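Local coordinates for sensor protein (Bacillus halodurans, PDB 3O5Y) that probably acts as a two-component sensor histidine kinase that passes phosphate from ATP to a protein histidine, the part here being its GAF domain, at residues Leu94-Ile100 against Val111-Lys117; Thr35-Ser39 against Asp50-Ile55; Phe73-Thr77 against Gln119-Ser123; Ala65-Gln70 against Val99-Tyr103. All coordinates share one frame; numbering follows the deposited sequence.

Contact 1: residues Leu94-Ile100 against Val111-Lys117; sequences LKSILVI and VLSIGRK
Leu94 leads into the strand by laying its CD2 methyl 3.9 Å from Lys117 CG, its CD1 methyl turned over the bare CA of Gly115. Lys95 then bonds through its backbone N to Arg116 O, 2.8 Å away. Ser96 also faces Arg116, so two residues of one strand stand against one of the other: a classic beta bulge. Its backbone O takes the N-H of Arg116, while its OG, held anti to the backbone N (chi1 167°), shares a water with Ile114 O.

Past the bulge the pairing is regular antiparallel; the two strands form a beta hairpin inside the antiparallel sheet of the GAF domain, between strands 25-32 and 72-75. Ile97 bends its CD1 toward the partner strand and brings it 3.1 Å from Ser113 OG, a hydroxyl whose hydrogen-bond partner is Tyr62 OH. Leu98 exchanges both backbone bonds with Ile114, Leu98 O receiving Ile114 N at 2.7 Å. Val99, on the same face as Ile97, sets CG1 3.6 Å from Val111 CG1, under helix 61-68. Ile100 closes another two-way backbone pair with Leu112, completed by Leu112 N and Ile100 O; both side chains point to the other face, onto Thr134 of helix 124-142.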
loop_
_atom_site.group_PDB
_atom_site.type_symbol
_atom_site.label_atom_id
_atom_site.label_comp_id
_atom_site.label_asym_id
_atom_site.label_seq_id
_atom_site.Cartn_x
_atom_site.Cartn_y
_atom_site.Cartn_z
ATOM N N LEU A 94 13.733 2.227 -2.739
ATOM C CA LEU A 94 13.177 1.325 -1.758
ATOM C C LEU A 94 13.802 -0.043 -1.923
ATOM O O LEU A 94 14.107 -0.449 -3.034
ATOM C CB LEU A 94 11.659 1.252 -1.893
ATOM C CG LEU A 94 10.926 2.578 -1.706
ATOM C CD1 LEU A 94 9.431 2.434 -2.064
ATOM C CD2 LEU A 94 11.123 3.117 -0.286
ATOM N N LYS A 95 13.990 -0.755 -0.817
ATOM C CA LYS A 95 14.620 -2.070 -0.863
ATOM C C LYS A 95 13.674 -3.181 -0.414
ATOM O O LYS A 95 14.001 -4.365 -0.488
ATOM C CB LYS A 95 15.908 -2.071 -0.029
ATOM C CG LYS A 95 17.058 -1.319 -0.701
ATOM C CD LYS A 95 18.427 -1.674 -0.090
ATOM C CE LYS A 95 19.592 -1.082 -0.922
ATOM N NZ LYS A 95 19.557 -1.517 -2.363
ATOM N N SER A 96 12.479 -2.783 0.007
ATOM C CA SER A 96 11.567 -3.652 0.728
ATOM C C SER A 96 10.165 -3.090 0.576
ATOM O O SER A 96 9.978 -1.889 0.671
ATOM C CB SER A 96 11.979 -3.645 2.196
ATOM O OG SER A 96 10.993 -4.207 3.023
ATOM N N ILE A 97 9.181 -3.947 0.332
ATOM C CA ILE A 97 7.801 -3.493 0.234
ATOM C C ILE A 97 6.853 -4.411 1.018
ATOM O O ILE A 97 6.958 -5.651 0.944
ATOM C CB ILE A 97 7.360 -3.244 -1.262
ATOM C CG1 ILE A 97 6.134 -2.325 -1.329
ATOM C CG2 ILE A 97 7.144 -4.545 -2.045
ATOM C CD1 ILE A 97 6.472 -0.841 -1.144
ATOM N N LEU A 98 5.977 -3.794 1.811
ATOM C CA LEU A 98 4.904 -4.495 2.508
ATOM C C LEU A 98 3.580 -4.032 1.891
ATOM O O LEU A 98 3.312 -2.845 1.802
ATOM C CB LEU A 98 4.932 -4.170 3.999
ATOM C CG LEU A 98 3.852 -4.847 4.843
ATOM C CD1 LEU A 98 4.083 -6.363 4.840
ATOM C CD2 LEU A 98 3.805 -4.299 6.262
ATOM N N VAL A 99 2.783 -4.981 1.436
ATOM C CA VAL A 99 1.599 -4.714 0.659
ATOM C C VAL A 99 0.409 -5.267 1.457
ATOM O O VAL A 99 0.250 -6.472 1.638
ATOM C CB VAL A 99 1.708 -5.373 -0.761
ATOM C CG1 VAL A 99 0.514 -5.006 -1.610
ATOM C CG2 VAL A 99 2.997 -4.950 -1.468
ATOM N N ILE A 100 -0.400 -4.368 1.981
ATOM C CA ILE A 100 -1.558 -4.758 2.735
ATOM C C ILE A 100 -2.798 -4.493 1.905
ATOM O O ILE A 100 -3.089 -3.337 1.625
ATOM C CB ILE A 100 -1.665 -3.922 4.038
ATOM C CG1 ILE A 100 -0.382 -4.083 4.859
ATOM C CG2 ILE A 100 -2.949 -4.328 4.828
ATOM C CD1 ILE A 100 -0.386 -3.344 6.201
ATOM N N VAL A 111 -5.415 -0.937 -1.651
ATOM C CA VAL A 111 -4.145 -1.514 -1.246
ATOM C C VAL A 111 -3.333 -0.462 -0.518
ATOM O O VAL A 111 -3.355 0.720 -0.893
ATOM C CB VAL A 111 -3.360 -2.092 -2.467
ATOM C CG1 VAL A 111 -1.889 -2.407 -2.115
ATOM C CG2 VAL A 111 -4.044 -3.341 -2.991
ATOM N N LEU A 112 -2.656 -0.885 0.554
ATOM C CA LEU A 112 -1.643 -0.049 1.210
ATOM C C LEU A 112 -0.257 -0.641 0.957
ATOM O O LEU A 112 -0.014 -1.824 1.224
ATOM C CB LEU A 112 -1.914 0.071 2.706
ATOM C CG LEU A 112 -1.075 1.088 3.484
ATOM C CD1 LEU A 112 -1.522 2.491 3.117
ATOM C CD2 LEU A 112 -1.246 0.901 4.970
ATOM N N SER A 113 0.645 0.187 0.455
ATOM C CA SER A 113 1.978 -0.240 0.080
ATOM C C SER A 113 2.996 0.498 0.933
ATOM O O SER A 113 3.087 1.727 0.854
ATOM C CB SER A 113 2.215 0.097 -1.392
ATOM O OG SER A 113 3.434 -0.449 -1.824
ATOM N N ILE A 114 3.752 -0.220 1.757
ATOM C CA ILE A 114 4.660 0.461 2.685
ATOM C C ILE A 114 6.094 0.058 2.383
ATOM O O ILE A 114 6.430 -1.137 2.390
ATOM C CB ILE A 114 4.319 0.191 4.172
ATOM C CG1 ILE A 114 2.824 0.404 4.440
ATOM C CG2 ILE A 114 5.158 1.089 5.092
ATOM C CD1 ILE A 114 2.458 0.325 5.880
ATOM N N GLY A 115 6.911 1.064 2.084
ATOM C CA GLY A 115 8.262 0.857 1.613
ATOM C C GLY A 115 9.284 1.240 2.655
ATOM O O GLY A 115 9.060 2.158 3.462
ATOM N N ARG A 116 10.396 0.517 2.661
ATOM C CA ARG A 116 11.562 0.929 3.458
ATOM C C ARG A 116 12.779 0.982 2.567
ATOM O O ARG A 116 12.952 0.129 1.673
ATOM C CB ARG A 116 11.815 -0.030 4.629
ATOM C CG ARG A 116 10.786 0.045 5.726
ATOM C CD ARG A 116 10.982 -1.037 6.768
ATOM N NE ARG A 116 10.222 -0.726 7.984
ATOM C CZ ARG A 116 10.095 -1.550 9.018
ATOM N NH1 ARG A 116 10.683 -2.750 8.983
ATOM N NH2 ARG A 116 9.382 -1.185 10.084
ATOM N N LYS A 117 13.614 1.994 2.801
ATOM C CA LYS A 117 14.877 2.156 2.068
ATOM C C LYS A 117 15.937 1.187 2.567
ATOM O O LYS A 117 16.757 0.723 1.793
ATOM C CB LYS A 117 15.371 3.610 2.108
ATOM C CG LYS A 117 14.368 4.537 1.459
ATOM C CD LYS A 117 14.793 6.004 1.384
ATOM C CE LYS A 117 13.742 6.797 0.545
ATOM N NZ LYS A 117 14.247 8.126 0.063
HETATM O O HOH W 1 8.833 -2.396 3.734
#

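Contact 2: residues Thr35-Ser39 against Asp50-Ile55; sequences TLKLS and DIGSTI
With chi1 at -57°, Thr35 swings CG2 anti to its backbone N and up to the CG2 methyl of Thr54, 3.8 Å away; Thr54 adopts nearly the same torsion (-66°), the two side chains crossing at a slant. Between these residues and the turn that begins at Asp50, strand 35-39 grips its partner by backbone bonds. Ile55 N donates to Leu36 O, Leu38 N to Ser53 O, and Gly52 N to Leu38 O at 2.8 Å.

Asp50 to Ser53 form a type II beta turn with Gly52 at positive phi. Asp50 O is held twice, by Ser53 N and by Ser53 OG at 2.8 Å. Leu38 packs against this turn, its CD1 3.6 Å from Asp50 O and 4.1 Å from Ile51 CD1, the two side chains crossing at about a right angle. On the face that carries Leu36 and Ile55, both buried, Leu36 CD1 rests 4.0 Å from Ile55 CB, beside Trp63 of helix 61-68, whose NE1 bonds to Ile55 O.

A water accepts from Leu36 N and donates to Ile55 O, joining the two backbones where they stand apart. The hold comes mainly from backbone bonds to the turn residues Gly52 and Ser53, so the attachment depends little on the side chains of the weakly bonded strand.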
loop_
_atom_site.group_PDB
_atom_site.type_symbol
_atom_site.label_atom_id
_atom_site.label_comp_id
_atom_site.label_asym_id
_atom_site.label_seq_id
_atom_site.Cartn_x
_atom_site.Cartn_y
_atom_site.Cartn_z
ATOM N N THR A 35 -11.112 -1.697 -10.973
ATOM C CA THR A 35 -9.936 -1.002 -11.466
ATOM C C THR A 35 -9.174 -0.415 -10.263
ATOM O O THR A 35 -9.761 0.293 -9.430
ATOM C CB THR A 35 -10.353 0.107 -12.452
ATOM O OG1 THR A 35 -11.121 -0.476 -13.514
ATOM C CG2 THR A 35 -9.156 0.815 -13.054
ATOM N N LEU A 36 -7.880 -0.720 -10.173
ATOM C CA LEU A 36 -7.052 -0.284 -9.063
ATOM C C LEU A 36 -6.235 0.908 -9.516
ATOM O O LEU A 36 -5.492 0.817 -10.495
ATOM C CB LEU A 36 -6.100 -1.409 -8.669
ATOM C CG LEU A 36 -5.672 -1.675 -7.222
ATOM C CD1 LEU A 36 -4.183 -2.074 -7.159
ATOM C CD2 LEU A 36 -5.997 -0.567 -6.237
ATOM N N LYS A 37 -6.346 2.015 -8.797
ATOM C CA LYS A 37 -5.646 3.231 -9.170
ATOM C C LYS A 37 -4.803 3.792 -8.028
ATOM O O LYS A 37 -5.260 3.840 -6.887
ATOM C CB LYS A 37 -6.646 4.281 -9.626
ATOM C CG LYS A 37 -7.180 4.064 -11.033
ATOM C CD LYS A 37 -8.635 4.529 -11.154
ATOM C CE LYS A 37 -9.128 4.564 -12.602
ATOM N NZ LYS A 37 -9.186 5.954 -13.124
ATOM N N LEU A 38 -3.576 4.216 -8.339
ATOM C CA LEU A 38 -2.768 4.974 -7.381
ATOM C C LEU A 38 -3.550 6.223 -6.983
ATOM O O LEU A 38 -3.974 6.997 -7.847
ATOM C CB LEU A 38 -1.458 5.421 -8.022
ATOM C CG LEU A 38 -0.163 5.528 -7.208
ATOM C CD1 LEU A 38 0.775 6.535 -7.877
ATOM C CD2 LEU A 38 -0.348 5.848 -5.732
ATOM N N SER A 39 -3.740 6.452 -5.693
ATOM C CA SER A 39 -4.500 7.634 -5.334
ATOM C C SER A 39 -3.830 8.577 -4.344
ATOM O O SER A 39 -4.121 9.770 -4.356
ATOM C CB SER A 39 -5.901 7.251 -4.870
ATOM O OG SER A 39 -5.836 6.599 -3.629
ATOM N N ASP A 50 2.061 8.531 -12.264
ATOM C CA ASP A 50 1.161 9.630 -11.979
ATOM C C ASP A 50 0.086 9.173 -11.000
ATOM O O ASP A 50 -0.300 8.000 -11.009
ATOM C CB ASP A 50 0.478 10.084 -13.268
ATOM C CG ASP A 50 1.394 10.886 -14.182
ATOM O OD1 ASP A 50 2.623 10.955 -13.942
ATOM O OD2 ASP A 50 0.859 11.460 -15.156
ATOM N N ILE A 51 -0.394 10.093 -10.159
ATOM C CA ILE A 51 -1.604 9.853 -9.378
ATOM C C ILE A 51 -2.675 9.552 -10.411
ATOM O O ILE A 51 -2.715 10.181 -11.469
ATOM C CB ILE A 51 -2.004 11.091 -8.548
ATOM C CG1 ILE A 51 -0.910 11.447 -7.526
ATOM C CG2 ILE A 51 -3.397 10.919 -7.895
ATOM C CD1 ILE A 51 -0.448 10.295 -6.656
ATOM N N GLY A 52 -3.503 8.553 -10.131
ATOM C CA GLY A 52 -4.541 8.152 -11.064
ATOM C C GLY A 52 -4.154 7.006 -11.988
ATOM O O GLY A 52 -5.008 6.487 -12.697
ATOM N N SER A 53 -2.883 6.601 -11.996
ATOM C CA SER A 53 -2.468 5.462 -12.834
ATOM C C SER A 53 -3.234 4.183 -12.492
ATOM O O SER A 53 -3.539 3.905 -11.326
ATOM C CB SER A 53 -0.966 5.192 -12.711
ATOM O OG SER A 53 -0.203 6.290 -13.164
ATOM N N THR A 54 -3.528 3.399 -13.522
ATOM C CA THR A 54 -4.157 2.095 -13.341
ATOM C C THR A 54 -3.080 1.029 -13.210
ATOM O O THR A 54 -2.110 1.020 -13.958
ATOM C CB THR A 54 -5.115 1.786 -14.499
ATOM O OG1 THR A 54 -6.201 2.717 -14.451
ATOM C CG2 THR A 54 -5.677 0.360 -14.405
ATOM N N ILE A 55 -3.240 0.164 -12.218
ATOM C CA ILE A 55 -2.357 -0.975 -12.027
ATOM C C ILE A 55 -3.001 -2.183 -12.711
ATOM O O ILE A 55 -4.104 -2.594 -12.335
ATOM C CB ILE A 55 -2.138 -1.262 -10.528
ATOM C CG1 ILE A 55 -1.736 0.020 -9.783
ATOM C CG2 ILE A 55 -1.165 -2.438 -10.325
ATOM C CD1 ILE A 55 -0.412 0.694 -10.235
HETATM O O HOH W 2 -6.650 -2.104 -12.294
#

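Contact 3: residues Phe73-Thr77 against Gln119-Ser123; sequences FRSLT and QIDWS
Strand 72-75, an outermost strand of the GAF-domain sheet, here meets the loop that carries the chain from strand 108-116 into helix 124-142. The two pieces run in nearly opposite directions without pairing as strands, and side chains alone bridge them at the surface.

Phe73 CG lies anti to the backbone N (chi1 172°), which carries the ring out to Trp122. The aromatics touch rim to rim: Phe73 CE1 comes to the edge of the indole, in its plane, 3.8 Å from Trp122 CD1. The Phe73 ring and the five-membered ring have centroids 5.8 Å apart and planes 72° from each other, and neither lies over the face of its partner. Trp122 also makes a cation-pi contact with Arg116 and packs on Leu127 and Leu130 of helix 124-142.

At the other end both ends of the Gln119 amide crowd the hydroxyl of Ser75: Gln119 OE1 lies 2.8 Å from Ser75 OG, and Gln119 NE2 is modelled as a donor to Ser75 OG, though at 2.4 Å this bond is doubtful. Gln119 OE1 lies at the edge of the Phe73 ring, near its plane, 4.3 Å from Phe73 CZ. Thr77 and Gln119 come from opposite directions, bringing Thr77 OG1 to 3.2 Å from Gln119 NE2.

An apolar aromatic edge contact beside a small polar cluster, with little buried surface and one doubtful bond, is consistent with a light fastening of loop to strand.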
loop_
_atom_site.group_PDB
_atom_site.type_symbol
_atom_site.label_atom_id
_atom_site.label_comp_id
_atom_site.label_asym_id
_atom_site.label_seq_id
_atom_site.Cartn_x
_atom_site.Cartn_y
_atom_site.Cartn_z
ATOM N N PHE A 73 4.853 -9.641 1.800
ATOM C CA PHE A 73 6.113 -8.966 1.923
ATOM C C PHE A 73 7.075 -9.368 0.804
ATOM O O PHE A 73 7.240 -10.543 0.512
ATOM C CB PHE A 73 6.756 -9.267 3.266
ATOM C CG PHE A 73 8.142 -8.739 3.376
ATOM C CD1 PHE A 73 8.360 -7.392 3.651
ATOM C CD2 PHE A 73 9.243 -9.578 3.149
ATOM C CE1 PHE A 73 9.654 -6.889 3.746
ATOM C CE2 PHE A 73 10.538 -9.093 3.236
ATOM C CZ PHE A 73 10.753 -7.749 3.536
ATOM N N ARG A 74 7.741 -8.379 0.217
ATOM C CA ARG A 74 8.718 -8.663 -0.812
ATOM C C ARG A 74 9.950 -7.803 -0.682
ATOM O O ARG A 74 9.875 -6.582 -0.603
ATOM C CB ARG A 74 8.104 -8.513 -2.209
ATOM C CG ARG A 74 8.473 -9.648 -3.135
ATOM C CD ARG A 74 7.528 -10.876 -3.030
ATOM N NE ARG A 74 7.031 -11.172 -4.368
ATOM C CZ ARG A 74 5.954 -11.897 -4.649
ATOM N NH1 ARG A 74 5.591 -12.059 -5.920
ATOM N NH2 ARG A 74 5.242 -12.460 -3.674
ATOM N N SER A 75 11.083 -8.476 -0.636
ATOM C CA SER A 75 12.387 -7.865 -0.776
ATOM C C SER A 75 12.556 -7.400 -2.233
ATOM O O SER A 75 12.208 -8.126 -3.170
ATOM C CB SER A 75 13.448 -8.911 -0.422
ATOM O OG SER A 75 14.625 -8.314 0.063
ATOM N N LEU A 76 13.069 -6.192 -2.429
ATOM C CA LEU A 76 13.204 -5.641 -3.774
ATOM C C LEU A 76 14.597 -5.921 -4.361
ATOM O O LEU A 76 14.948 -5.421 -5.431
ATOM C CB LEU A 76 12.927 -4.134 -3.754
ATOM C CG LEU A 76 11.617 -3.505 -4.249
ATOM C CD1 LEU A 76 10.424 -4.386 -4.030
ATOM C CD2 LEU A 76 11.399 -2.161 -3.583
ATOM N N THR A 77 15.388 -6.713 -3.652
ATOM C CA THR A 77 16.769 -6.946 -4.045
ATOM C C THR A 77 16.946 -8.293 -4.727
ATOM O O THR A 77 18.026 -8.569 -5.244
ATOM C CB THR A 77 17.717 -6.935 -2.847
ATOM O OG1 THR A 77 17.334 -7.982 -1.948
ATOM C CG2 THR A 77 17.691 -5.589 -2.142
ATOM N N GLN A 119 16.729 -2.522 4.459
ATOM C CA GLN A 119 16.063 -3.798 4.577
ATOM C C GLN A 119 16.027 -4.276 6.013
ATOM O O GLN A 119 16.823 -5.121 6.422
ATOM C CB GLN A 119 16.709 -4.838 3.667
ATOM C CG GLN A 119 16.037 -4.942 2.319
ATOM C CD GLN A 119 15.738 -6.376 1.922
ATOM O OE1 GLN A 119 14.928 -7.072 2.566
ATOM N NE2 GLN A 119 16.385 -6.829 0.849
ATOM N N ILE A 120 15.070 -3.736 6.761
ATOM C CA ILE A 120 14.895 -4.032 8.176
ATOM C C ILE A 120 13.597 -4.814 8.309
ATOM O O ILE A 120 12.561 -4.379 7.829
ATOM C CB ILE A 120 14.895 -2.705 9.002
ATOM C CG1 ILE A 120 16.292 -2.062 8.953
ATOM C CG2 ILE A 120 14.435 -2.933 10.442
ATOM C CD1 ILE A 120 16.313 -0.582 9.218
ATOM N N ASP A 121 13.653 -5.985 8.930
ATOM C CA ASP A 121 12.475 -6.834 9.080
ATOM C C ASP A 121 11.295 -6.122 9.734
ATOM O O ASP A 121 11.458 -5.258 10.593
ATOM C CB ASP A 121 12.797 -8.056 9.940
ATOM C CG ASP A 121 13.884 -8.931 9.348
ATOM O OD1 ASP A 121 14.054 -8.944 8.115
ATOM O OD2 ASP A 121 14.556 -9.625 10.131
ATOM N N TRP A 122 10.101 -6.510 9.312
ATOM C CA TRP A 122 8.890 -6.084 9.957
ATOM C C TRP A 122 8.674 -6.940 11.198
ATOM O O TRP A 122 8.670 -8.160 11.113
ATOM C CB TRP A 122 7.735 -6.229 8.967
ATOM C CG TRP A 122 7.732 -5.093 7.984
ATOM C CD1 TRP A 122 8.261 -5.088 6.734
ATOM C CD2 TRP A 122 7.203 -3.778 8.203
ATOM N NE1 TRP A 122 8.089 -3.852 6.147
ATOM C CE2 TRP A 122 7.437 -3.032 7.028
ATOM C CE3 TRP A 122 6.549 -3.161 9.277
ATOM C CZ2 TRP A 122 7.042 -1.702 6.895
ATOM C CZ3 TRP A 122 6.167 -1.840 9.145
ATOM C CH2 TRP A 122 6.408 -1.127 7.955
ATOM N N SER A 123 8.506 -6.317 12.357
ATOM C CA SER A 123 8.203 -7.093 13.563
ATOM C C SER A 123 6.730 -7.515 13.585
ATOM O O SER A 123 5.909 -6.969 12.846
ATOM C CB SER A 123 8.524 -6.270 14.811
ATOM O OG SER A 123 7.661 -5.138 14.872
#

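Contact 4: residues Ala65-Gln70 against Val99-Tyr103; sequences ALDQRQ and VIPIY
Apolar contacts come first: Ala65 turns its CB toward the strand and meets both Val99 CG1, at 3.8 Å, and Pro101 CD, slightly farther off. Leu66 CD2 lies 4.0 Å from Pro101 CB, the two side chains sliding past each other in opposite directions. Pro101 is thereby wedged against the last turn of helix 61-68, and its ring also meets backbone oxygens, with CG 3.6 Å from Ala65 O and CD 3.4 Å from Gln70 O. Ala65 O itself accepts the N-H of Gln70; with a weak bond from Arg69 N to Leu66 O and positive phi at Arg69, this ends the helix in a Schellman motif.

A CH-pi contact forms the second group. Tyr103 CG sits between the backbone N and the carbonyl carbon (chi1 58°), which sends the ring back toward the helix end. Arg69 CG stands over one face of that ring, 4.1 Å from its centroid and offset toward the rim. Farther along the same side chain, Arg69 NE approaches Tyr103 CE1 at 3.5 Å; the guanidinium is turned steeply, its plane 71° from that of the ring, so the two do not stack in parallel.

Helix 61-68 thus lies across one face of the sheet, with Leu66 reaching on to Val111 of strand 108-116 and Asp67 salt-bridged to Arg108. Ile102 points to the other face, where it meets Ala138 of helix 124-142.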
loop_
_atom_site.group_PDB
_atom_site.type_symbol
_atom_site.label_atom_id
_atom_site.label_comp_id
_atom_site.label_asym_id
_atom_site.label_seq_id
_atom_site.Cartn_x
_atom_site.Cartn_y
_atom_site.Cartn_z
ATOM N N ALA A 65 -1.941 -9.493 -3.705
ATOM C CA ALA A 65 -2.370 -9.316 -2.324
ATOM C C ALA A 65 -3.893 -9.256 -2.227
ATOM O O ALA A 65 -4.486 -9.863 -1.345
ATOM C CB ALA A 65 -1.756 -8.057 -1.742
ATOM N N LEU A 66 -4.511 -8.525 -3.149
ATOM C CA LEU A 66 -5.956 -8.433 -3.216
ATOM C C LEU A 66 -6.605 -9.771 -3.540
ATOM O O LEU A 66 -7.606 -10.125 -2.915
ATOM C CB LEU A 66 -6.397 -7.389 -4.240
ATOM C CG LEU A 66 -6.428 -5.919 -3.857
ATOM C CD1 LEU A 66 -6.731 -5.099 -5.082
ATOM C CD2 LEU A 66 -7.461 -5.640 -2.768
ATOM N N ASP A 67 -6.061 -10.502 -4.517
ATOM C CA ASP A 67 -6.649 -11.791 -4.911
ATOM C C ASP A 67 -6.524 -12.822 -3.791
ATOM O O ASP A 67 -7.476 -13.544 -3.506
ATOM C CB ASP A 67 -6.036 -12.341 -6.216
ATOM C CG ASP A 67 -6.402 -11.508 -7.458
ATOM O OD1 ASP A 67 -7.473 -10.855 -7.481
ATOM O OD2 ASP A 67 -5.603 -11.517 -8.437
ATOM N N GLN A 68 -5.351 -12.875 -3.163
ATOM C CA GLN A 68 -5.053 -13.846 -2.094
ATOM C C GLN A 68 -5.700 -13.452 -0.765
ATOM O O GLN A 68 -5.780 -14.262 0.154
ATOM C CB GLN A 68 -3.534 -13.957 -1.858
ATOM C CG GLN A 68 -2.722 -14.715 -2.910
ATOM C CD GLN A 68 -1.209 -14.691 -2.607
ATOM O OE1 GLN A 68 -0.395 -14.370 -3.481
ATOM N NE2 GLN A 68 -0.837 -15.021 -1.362
ATOM N N ARG A 69 -6.121 -12.199 -0.656
ATOM C CA ARG A 69 -6.622 -11.668 0.609
ATOM C C ARG A 69 -5.595 -11.820 1.731
ATOM O O ARG A 69 -5.933 -12.122 2.880
ATOM C CB ARG A 69 -7.974 -12.299 0.974
ATOM C CG ARG A 69 -9.157 -11.556 0.374
ATOM C CD ARG A 69 -10.449 -12.326 0.587
ATOM N NE ARG A 69 -11.604 -11.441 0.734
ATOM C CZ ARG A 69 -12.256 -10.862 -0.277
ATOM N NH1 ARG A 69 -13.304 -10.077 -0.019
ATOM N NH2 ARG A 69 -11.871 -11.061 -1.541
ATOM N N GLN A 70 -4.335 -11.583 1.382
ATOM C CA GLN A 70 -3.225 -11.786 2.304
ATOM C C GLN A 70 -2.216 -10.635 2.233
ATOM O O GLN A 70 -2.025 -10.017 1.180
ATOM C CB GLN A 70 -2.541 -13.119 1.992
ATOM C CG GLN A 70 -1.873 -13.763 3.190
ATOM C CD GLN A 70 -0.970 -14.933 2.807
ATOM O OE1 GLN A 70 0.236 -14.942 3.114
ATOM N NE2 GLN A 70 -1.547 -15.924 2.121
ATOM N N VAL A 99 2.783 -4.981 1.436
ATOM C CA VAL A 99 1.599 -4.714 0.659
ATOM C C VAL A 99 0.409 -5.267 1.457
ATOM O O VAL A 99 0.250 -6.472 1.638
ATOM C CB VAL A 99 1.708 -5.373 -0.761
ATOM C CG1 VAL A 99 0.514 -5.006 -1.610
ATOM C CG2 VAL A 99 2.997 -4.950 -1.468
ATOM N N ILE A 100 -0.400 -4.368 1.981
ATOM C CA ILE A 100 -1.558 -4.758 2.735
ATOM C C ILE A 100 -2.798 -4.493 1.905
ATOM O O ILE A 100 -3.089 -3.337 1.625
ATOM C CB ILE A 100 -1.665 -3.922 4.038
ATOM C CG1 ILE A 100 -0.382 -4.083 4.859
ATOM C CG2 ILE A 100 -2.949 -4.328 4.828
ATOM C CD1 ILE A 100 -0.386 -3.344 6.201
ATOM N N PRO A 101 -3.528 -5.554 1.520
ATOM C CA PRO A 101 -4.794 -5.355 0.813
ATOM C C PRO A 101 -5.827 -4.798 1.791
ATOM O O PRO A 101 -5.927 -5.261 2.919
ATOM C CB PRO A 101 -5.185 -6.765 0.377
ATOM C CG PRO A 101 -4.590 -7.668 1.447
ATOM C CD PRO A 101 -3.322 -6.963 1.922
ATOM N N ILE A 102 -6.570 -3.784 1.373
ATOM C CA ILE A 102 -7.565 -3.189 2.252
ATOM C C ILE A 102 -8.933 -3.729 1.884
ATOM O O ILE A 102 -9.412 -3.499 0.781
ATOM C CB ILE A 102 -7.554 -1.681 2.128
ATOM C CG1 ILE A 102 -6.152 -1.159 2.444
ATOM C CG2 ILE A 102 -8.550 -1.080 3.085
ATOM C CD1 ILE A 102 -5.867 0.118 1.709
ATOM N N TYR A 103 -9.542 -4.490 2.779
ATOM C CA TYR A 103 -10.915 -4.936 2.544
ATOM C C TYR A 103 -11.857 -4.822 3.720
ATOM O O TYR A 103 -11.452 -4.937 4.868
ATOM C CB TYR A 103 -11.000 -6.320 1.874
ATOM C CG TYR A 103 -10.359 -7.497 2.567
ATOM C CD1 TYR A 103 -11.132 -8.597 2.965
ATOM C CD2 TYR A 103 -8.978 -7.567 2.752
ATOM C CE1 TYR A 103 -10.539 -9.740 3.582
ATOM C CE2 TYR A 103 -8.375 -8.691 3.374
ATOM C CZ TYR A 103 -9.163 -9.768 3.785
ATOM O OH TYR A 103 -8.574 -10.863 4.388
#

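In the fold
All four contacts belong to one GAF domain and reach the same antiparallel sheet. Contact 2 lies at one border, where strand 54-55 is outermost, and contact 3 at the other, on strand 72-75; their centres are about 24 Å apart, on opposite sides of the chain's centre. Contact 1 pairs strands 96-103 and 108-116 between them, its centre about 8 Å from that of contact 3, to which backbone bonds tie it. Contact 4 shares Val99 and Ile100 with contact 1 and sets helix 61-68 on the sheet. Along the chain contact 2 closes first; contact 1 is nested within contact 3, whose segments alternate with those of contact 4, so distant parts of the sequence interlock in one compact domain.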